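Local coordinates for protein mannan endo-1,4-beta-mannosidase (Bacillus subtilis, PDB 3CBW) that hydrolyses internal beta-1,4-mannosidic linkages in mannan, galactomannan and glucomannan, and so takes part in the breakdown of glucomannan, at residues P109-H114 with V169-L174; L289-I294 with S320-D325. The protein carries 3 engineered substitutions. All blocks are in the same frame, centred on the assembly; numbering follows the deposited sequence. Where two conformers were deposited one is given.

The two contacts illustrate the two layers of a beta/alpha barrel. Interaction 1 joins neighbouring parallel strands, 108-114 and 169-172, its centre about 5 Å from the centre of the chain; interaction 2 joins helices 287-297 and 319-324 in the outer layer, its centre about 20 Å from that point. Their centres lie about 24 Å apart, and their nearest atoms about 12 Å apart, without touching. Interaction 1 closes before interaction 2 opens along the chain, with strands 220-224, 245-252 and 271-278 in between. Strand 271-278 relates the two: it holds Glu-275, the probable nucleophile, which pairs with Arg-172 of interaction 1, and Phe-273, whose ring meets Phe-290 of interaction 2.

Interaction 1. Residues P109-H114 with V169-L174; sequences PQISLH and VLFRPL
Gln-110 and Arg-172 meet obliquely on the interior face of two parallel strands. The first torsion of Gln-110 (-177°) turns CG away from the backbone N, and a bend at the next bond brings OE1 to the guanidinium edge. Arg-172 NE donates to Gln-110 OE1 over 2.8 Å, the amide and guanidinium planes being only 18° apart. Arg-172 NH1 and NH2 form salt bridges with Asp-249 and with Glu-275, the probable nucleophile. A water ties together Gln-110 NE2, Ser-112 OG and Arg-172 NH2, while Ser-112 OG also bonds to Asp-76. The backbones are tightly joined here, by Leu-170 N to Pro-109 O (3.0 Å), Ile-111 N to Leu-170 O (2.9 Å) and Arg-172 N to Ile-111 O (2.9 Å). On the other face, against helix 143-163, Ile-111 CD1 meets Val-169 CG1 at 3.9 Å and Leu-113 CD1 reaches Phe-171 CZ at 3.8 Å. Past Arg-172 the strands part and water takes over: one molecule bridges Leu-113 N and Arg-172 O, another Leu-113 O and Leu-174 N. These are neighbouring parallel strands of the family 26 TIM barrel, whose carboxyl ends face the active site, where His-114 probably binds substrate.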
# COMPACT_ATOMS: atom_id res chain seq x y z
N PRO A 109 7.53 4.97 5.59
CA PRO A 109 6.53 4.00 6.03
C PRO A 109 5.34 3.87 5.08
O PRO A 109 4.99 4.81 4.36
CB PRO A 109 6.09 4.56 7.39
CG PRO A 109 6.23 6.05 7.22
CD PRO A 109 7.42 6.26 6.30
N GLN A 110 4.73 2.69 5.13
CA GLN A 110 3.54 2.37 4.35
C GLN A 110 2.54 1.70 5.27
O GLN A 110 2.91 0.81 6.05
CB GLN A 110 3.89 1.44 3.19
CG GLN A 110 2.73 1.09 2.25
CD GLN A 110 2.06 -0.28 2.45
OE1 GLN A 110 1.41 -0.76 1.53
NE2 GLN A 110 2.21 -0.90 3.63
N ILE A 111 1.28 2.10 5.18
CA ILE A 111 0.21 1.48 5.96
C ILE A 111 -0.91 0.96 5.07
O ILE A 111 -1.41 1.68 4.19
CB ILE A 111 -0.36 2.49 7.01
CG1 ILE A 111 0.74 2.84 8.02
CG2 ILE A 111 -1.60 1.93 7.71
CD1 ILE A 111 0.43 3.99 8.96
N SER A 112 -1.28 -0.30 5.30
CA SER A 112 -2.47 -0.91 4.71
C SER A 112 -3.44 -1.30 5.82
O SER A 112 -3.12 -1.17 7.00
CB SER A 112 -2.11 -2.15 3.88
OG SER A 112 -1.49 -3.15 4.67
N LEU A 113 -4.63 -1.74 5.43
CA LEU A 113 -5.70 -2.04 6.39
C LEU A 113 -6.49 -3.28 6.01
O LEU A 113 -7.29 -3.24 5.07
CB LEU A 113 -6.68 -0.87 6.47
CG LEU A 113 -6.13 0.51 6.83
CD1 LEU A 113 -7.11 1.62 6.50
CD2 LEU A 113 -5.74 0.56 8.30
N HIS A 114 -6.32 -4.35 6.77
CA HIS A 114 -7.21 -5.52 6.61
C HIS A 114 -8.47 -5.32 7.45
O HIS A 114 -8.69 -6.00 8.46
CB HIS A 114 -6.48 -6.81 6.96
CG HIS A 114 -5.57 -7.28 5.87
ND1 HIS A 114 -4.49 -6.54 5.43
CD2 HIS A 114 -5.59 -8.40 5.11
CE1 HIS A 114 -3.88 -7.19 4.46
NE2 HIS A 114 -4.53 -8.33 4.25
N VAL A 169 3.42 9.25 4.73
CA VAL A 169 2.98 7.86 4.80
C VAL A 169 2.36 7.46 3.47
O VAL A 169 1.47 8.15 2.96
CB VAL A 169 1.89 7.67 5.89
CG1 VAL A 169 1.28 6.26 5.88
CG2 VAL A 169 2.46 7.99 7.26
N LEU A 170 2.82 6.33 2.93
CA LEU A 170 2.16 5.70 1.79
C LEU A 170 0.94 4.98 2.35
O LEU A 170 1.07 3.96 3.03
CB LEU A 170 3.12 4.73 1.13
CG LEU A 170 4.36 5.34 0.47
CD1 LEU A 170 5.41 4.28 0.13
CD2 LEU A 170 3.99 6.14 -0.77
N PHE A 171 -0.25 5.52 2.08
CA PHE A 171 -1.49 5.02 2.69
C PHE A 171 -2.27 4.28 1.62
O PHE A 171 -2.65 4.86 0.59
CB PHE A 171 -2.30 6.18 3.25
CG PHE A 171 -3.54 5.77 3.98
CD1 PHE A 171 -3.46 4.97 5.11
CD2 PHE A 171 -4.79 6.22 3.57
CE1 PHE A 171 -4.60 4.59 5.80
CE2 PHE A 171 -5.94 5.87 4.27
CZ PHE A 171 -5.85 5.04 5.38
N ARG A 172 -2.46 2.98 1.84
CA ARG A 172 -2.99 2.10 0.81
C ARG A 172 -4.23 1.38 1.33
O ARG A 172 -4.15 0.22 1.72
CB ARG A 172 -1.89 1.11 0.39
CG ARG A 172 -2.27 0.17 -0.75
CD ARG A 172 -1.07 -0.67 -1.15
NE ARG A 172 -0.64 -1.62 -0.12
CZ ARG A 172 -0.95 -2.91 -0.08
NH1 ARG A 172 -1.72 -3.46 -1.01
NH2 ARG A 172 -0.48 -3.66 0.90
N PRO A 173 -5.39 2.06 1.32
CA PRO A 173 -6.63 1.48 1.84
C PRO A 173 -7.38 0.70 0.76
O PRO A 173 -7.24 0.98 -0.44
CB PRO A 173 -7.44 2.71 2.20
CG PRO A 173 -7.07 3.72 1.13
CD PRO A 173 -5.59 3.45 0.86
N LEU A 174 -8.20 -0.27 1.19
CA LEU A 174 -9.18 -0.90 0.29
C LEU A 174 -8.53 -1.53 -0.93
O LEU A 174 -9.00 -1.38 -2.06
CB LEU A 174 -10.26 0.10 -0.13
CG LEU A 174 -11.02 0.82 0.98
CD1 LEU A 174 -11.93 1.85 0.35
CD2 LEU A 174 -11.82 -0.15 1.84
O HOH W 1 0.96 -3.52 3.73
O HOH W 2 -5.73 -1.66 2.85
O HOH W 3 -8.97 -1.73 3.54

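Interaction 2. Residues L289-I294 with S320-D325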
# COMPACT_ATOMS: atom_id res chain seq x y z
N LEU A 289 14.82 -12.34 -10.97
CA LEU A 289 14.02 -12.29 -12.18
C LEU A 289 12.97 -11.19 -12.12
O LEU A 289 12.60 -10.62 -13.14
CB LEU A 289 13.36 -13.65 -12.47
CG LEU A 289 14.37 -14.78 -12.75
CD1 LEU A 289 13.66 -16.12 -12.76
CD2 LEU A 289 15.13 -14.53 -14.06
N PHE A 290 12.48 -10.90 -10.92
CA PHE A 290 11.50 -9.82 -10.74
C PHE A 290 12.11 -8.45 -11.05
O PHE A 290 11.52 -7.65 -11.78
CB PHE A 290 10.94 -9.87 -9.31
CG PHE A 290 10.04 -8.71 -8.97
CD1 PHE A 290 8.85 -8.49 -9.67
CD2 PHE A 290 10.36 -7.87 -7.91
CE1 PHE A 290 8.01 -7.42 -9.33
CE2 PHE A 290 9.53 -6.80 -7.57
CZ PHE A 290 8.36 -6.59 -8.28
N ILE A 291 13.31 -8.19 -10.53
CA ILE A 291 13.96 -6.92 -10.87
C ILE A 291 14.33 -6.85 -12.36
O ILE A 291 14.24 -5.79 -12.97
CB ILE A 291 15.16 -6.55 -9.93
CG1 ILE A 291 15.59 -5.09 -10.14
CG2 ILE A 291 16.34 -7.50 -10.11
CD1 ILE A 291 14.56 -4.06 -9.75
N ASN A 292 14.72 -7.98 -12.95
CA ASN A 292 14.97 -7.99 -14.38
C ASN A 292 13.71 -7.68 -15.18
O ASN A 292 13.75 -6.93 -16.14
CB ASN A 292 15.56 -9.32 -14.82
CG ASN A 292 15.90 -9.32 -16.30
OD1 ASN A 292 15.14 -9.83 -17.12
ND2 ASN A 292 17.01 -8.68 -16.64
N ALA A 293 12.59 -8.28 -14.78
CA ALA A 293 11.29 -8.00 -15.41
C ALA A 293 10.91 -6.53 -15.29
O ALA A 293 10.38 -5.94 -16.23
CB ALA A 293 10.20 -8.90 -14.86
N ILE A 294 11.18 -5.93 -14.13
CA ILE A 294 10.95 -4.49 -14.00
C ILE A 294 11.73 -3.71 -15.06
O ILE A 294 11.16 -2.85 -15.74
CB ILE A 294 11.25 -3.99 -12.57
CG1 ILE A 294 10.14 -4.43 -11.62
CG2 ILE A 294 11.37 -2.48 -12.55
CD1 ILE A 294 10.47 -4.29 -10.15
N SER A 320 20.03 -11.05 -2.81
CA SER A 320 21.21 -10.20 -2.97
C SER A 320 21.18 -9.47 -4.30
O SER A 320 21.44 -8.27 -4.36
CB SER A 320 22.49 -11.02 -2.84
OG SER A 320 22.62 -11.54 -1.53
N ALA A 321 20.83 -10.19 -5.37
CA ALA A 321 20.76 -9.59 -6.70
C ALA A 321 19.68 -8.51 -6.75
O ALA A 321 19.87 -7.46 -7.38
CB ALA A 321 20.53 -10.64 -7.76
N LEU A 322 18.54 -8.76 -6.09
CA LEU A 322 17.46 -7.77 -5.98
C LEU A 322 17.93 -6.51 -5.27
O LEU A 322 17.75 -5.39 -5.76
CB LEU A 322 16.27 -8.38 -5.22
CG LEU A 322 15.10 -7.45 -4.90
CD1 LEU A 322 14.35 -7.07 -6.18
CD2 LEU A 322 14.16 -8.13 -3.91
N TYR A 323 18.57 -6.68 -4.11
CA TYR A 323 18.94 -5.55 -3.28
C TYR A 323 20.18 -4.81 -3.78
O TYR A 323 20.34 -3.63 -3.49
CB TYR A 323 19.03 -5.97 -1.80
CG TYR A 323 17.70 -5.84 -1.12
CD1 TYR A 323 16.72 -6.84 -1.22
CD2 TYR A 323 17.39 -4.68 -0.42
CE1 TYR A 323 15.48 -6.67 -0.61
CE2 TYR A 323 16.16 -4.50 0.18
CZ TYR A 323 15.21 -5.50 0.08
OH TYR A 323 13.99 -5.31 0.69
N HIS A 324 21.02 -5.49 -4.56
CA HIS A 324 22.24 -4.87 -5.07
C HIS A 324 22.13 -4.42 -6.51
O HIS A 324 23.09 -3.84 -7.04
CB HIS A 324 23.44 -5.80 -4.88
CG HIS A 324 23.78 -6.03 -3.44
ND1 HIS A 324 24.58 -5.17 -2.72
CD2 HIS A 324 23.40 -7.00 -2.58
CE1 HIS A 324 24.69 -5.61 -1.48
NE2 HIS A 324 23.99 -6.72 -1.37
N ASP A 325 20.99 -4.65 -7.15
CA ASP A 325 20.80 -4.20 -8.52
C ASP A 325 21.00 -2.69 -8.58
O ASP A 325 20.60 -1.97 -7.67
CB ASP A 325 19.41 -4.57 -9.03
CG ASP A 325 19.31 -4.43 -10.53
OD1 ASP A 325 19.12 -3.29 -11.00
OD2 ASP A 325 19.46 -5.45 -11.25
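Ile-291 reaches from helix 287-297 toward helix 319-324, meeting Leu-322 with its CB and Asp-325 with CG1 and CG2. Its CB lies 3.9 Å from Leu-322 CD1, and its CG1 lies 3.8 Å from Asp-325 CG. The CG2 branch is 3.9 Å from Asp-325 OD2, so the isoleucine rests against the carboxylate as well as against apolar carbon. A first torsion of 175° swings Leu-322 CG away from its own N, which carries CD1 over to Ile-291 and to the ring edge of Phe-290, where CD2 of the phenylalanine is 4.4 Å from CD1 of the leucine. Only 184 Å² is buried in all; the axes of the short helical segments come within 9.2 Å and are inclined at 39°. Helices 287-297 and 319-324 follow strands 271-278 and 301-306, and are thus consecutive members of the outer layer of a beta/alpha barrel. In the next shell, Asp-325 OD1 forms a salt bridge with Lys-295, one turn beyond Ile-291 on the same helix, and accepts a hydrogen bond from Trp-327 N, which together hold the carboxylate in place. Replacing Asp-325 with alanine removes the carboxylate, which would probably cost Lys-295 this salt bridge and Trp-327 N its acceptor, and open a gap beside Ile-291 CG1 and CG2. Phe-290 is held from within its own helix by Ile-294, whose CD1 sits 3.6 Å above the ring plane, offset toward the rim, and from the barrel by the edge-to-face ring of Phe-273. Farther out, Tyr-323 packs helix 319-324 onto Ile-62 and Thr-66 of helix 57-66, while His-324 NE2 bonds to Thr-66 O.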